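Side-chain contact in MutT related protein (Methanosarcina mazei, PDB 3GRN), which is a MutT-related member of the Nudix family and probably acts as a hydrolase: residues S109-S112 against L113-L117. Sequence-based numbering, arbitrary orientation.
Sequences SWVS and LEKIL
Strand 105-111 runs straight into the one-turn helix 113-116 at S112, and I116 N bonds to S112 O at 3.0 Å. S112 is the N-cap residue. Its OG sits between its own backbone N and carbonyl carbon (chi1 66°), a torsion that turns the hydroxyl toward the start of the helix. There it accepts from the amide three residues on, a nearly straight but weak bond with K115 N 3.5 Å from S112 OG. The K115 side chain bends at chi2 (-67°) and runs past the same hydroxyl, with K115 CG 3.1 Å from S112 OG. Its end then leads away to a salt bridge within the helix, K115 NZ to E114 OE2 at 3.2 Å. The ammonium group meets that oxygen from above the carboxylate plane. On the apolar side, V111 CG1 touches two helix residues. V111 CG1 lies 3.7 Å from K115 CB. The other contact is V111 CG1 to I116 CG1, at 3.9 Å. I116 CD1 also reaches back to V111 O, at 3.8 Å. The contact is at the protein surface, but I116 is buried and touches both F22 of strand 22-27 and F130 of helix 124-137. L113 packs on F130 and D134 of that helix. V111 pairs through its backbone with F22, at the end of strand 105-111, an outermost strand of the Nudix sheet within this chain. Helix 113-116 follows and packs against helix 124-137.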
loop_
_atom_site.group_PDB
_atom_site.type_symbol
_atom_site.label_atom_id
_atom_site.label_comp_id
_atom_site.label_asym_id
_atom_site.label_seq_id
_atom_site.Cartn_x
_atom_site.Cartn_y
_atom_site.Cartn_z
ATOM N N SER A 109 6.660 -17.481 -1.993
ATOM C CA SER A 109 6.855 -18.881 -2.264
ATOM C C SER A 109 5.888 -19.325 -3.335
ATOM O O SER A 109 4.740 -18.865 -3.375
ATOM C CB SER A 109 6.657 -19.707 -0.994
ATOM O OG SER A 109 6.984 -21.063 -1.235
ATOM N N TRP A 110 6.383 -20.194 -4.216
ATOM C CA TRP A 110 5.578 -20.846 -5.242
ATOM C C TRP A 110 5.186 -22.210 -4.681
ATOM O O TRP A 110 6.030 -23.101 -4.539
ATOM C CB TRP A 110 6.368 -20.990 -6.547
ATOM C CG TRP A 110 6.756 -19.697 -7.209
ATOM C CD1 TRP A 110 7.957 -19.038 -7.092
ATOM C CD2 TRP A 110 5.946 -18.904 -8.086
ATOM N NE1 TRP A 110 7.935 -17.879 -7.845
ATOM C CE2 TRP A 110 6.718 -17.780 -8.471
ATOM C CE3 TRP A 110 4.640 -19.030 -8.583
ATOM C CZ2 TRP A 110 6.228 -16.791 -9.334
ATOM C CZ3 TRP A 110 4.156 -18.047 -9.440
ATOM C CH2 TRP A 110 4.950 -16.939 -9.808
ATOM N N VAL A 111 3.909 -22.357 -4.330
ATOM C CA VAL A 111 3.417 -23.526 -3.604
ATOM C C VAL A 111 2.398 -24.333 -4.432
ATOM O O VAL A 111 1.479 -23.764 -5.024
ATOM C CB VAL A 111 2.811 -23.130 -2.221
ATOM C CG1 VAL A 111 2.570 -24.374 -1.384
ATOM C CG2 VAL A 111 3.732 -22.170 -1.456
ATOM N N SER A 112 2.573 -25.660 -4.486
ATOM C CA SER A 112 1.615 -26.520 -5.181
ATOM C C SER A 112 0.326 -26.628 -4.385
ATOM O O SER A 112 0.319 -26.427 -3.165
ATOM C CB SER A 112 2.188 -27.929 -5.417
ATOM O OG SER A 112 2.371 -28.596 -4.184
ATOM N N LEU A 113 -0.753 -26.954 -5.089
ATOM C CA LEU A 113 -2.070 -27.174 -4.497
ATOM C C LEU A 113 -2.057 -28.208 -3.378
ATOM O O LEU A 113 -2.649 -27.976 -2.325
ATOM C CB LEU A 113 -3.070 -27.591 -5.574
ATOM C CG LEU A 113 -4.530 -27.819 -5.164
ATOM C CD1 LEU A 113 -5.177 -26.520 -4.673
ATOM C CD2 LEU A 113 -5.263 -28.362 -6.354
ATOM N N GLU A 114 -1.372 -29.328 -3.608
ATOM C CA GLU A 114 -1.206 -30.365 -2.581
ATOM C C GLU A 114 -0.647 -29.809 -1.274
ATOM O O GLU A 114 -1.199 -30.081 -0.208
ATOM C CB GLU A 114 -0.315 -31.502 -3.089
ATOM C CG GLU A 114 -0.315 -32.730 -2.184
ATOM C CD GLU A 114 0.952 -33.568 -2.301
ATOM O OE1 GLU A 114 0.928 -34.731 -1.839
ATOM O OE2 GLU A 114 1.968 -33.072 -2.841
ATOM N N LYS A 115 0.429 -29.020 -1.353
ATOM C CA LYS A 115 1.025 -28.454 -0.143
ATOM C C LYS A 115 0.128 -27.386 0.475
ATOM O O LYS A 115 0.101 -27.246 1.695
ATOM C CB LYS A 115 2.431 -27.883 -0.380
ATOM C CG LYS A 115 3.389 -28.706 -1.249
ATOM C CD LYS A 115 3.813 -30.027 -0.641
ATOM C CE LYS A 115 4.753 -30.762 -1.592
ATOM N NZ LYS A 115 4.727 -32.237 -1.390
ATOM N N ILE A 116 -0.592 -26.631 -0.363
ATOM C CA ILE A 116 -1.604 -25.683 0.125
ATOM C C ILE A 116 -2.673 -26.405 0.967
ATOM O O ILE A 116 -3.018 -25.962 2.071
ATOM C CB ILE A 116 -2.252 -24.850 -1.033
ATOM C CG1 ILE A 116 -1.244 -23.852 -1.630
ATOM C CG2 ILE A 116 -3.479 -24.122 -0.538
ATOM C CD1 ILE A 116 -1.685 -23.210 -2.958
ATOM N N LEU A 117 -3.168 -27.528 0.450
ATOM C CA LEU A 117 -4.085 -28.394 1.196
ATOM C C LEU A 117 -3.262 -29.361 2.068
ATOM O O LEU A 117 -3.322 -30.587 1.906
ATOM C CB LEU A 117 -5.005 -29.149 0.230
ATOM C CG LEU A 117 -5.713 -28.346 -0.869
ATOM C CD1 LEU A 117 -6.315 -29.261 -1.938
ATOM C CD2 LEU A 117 -6.772 -27.401 -0.294
#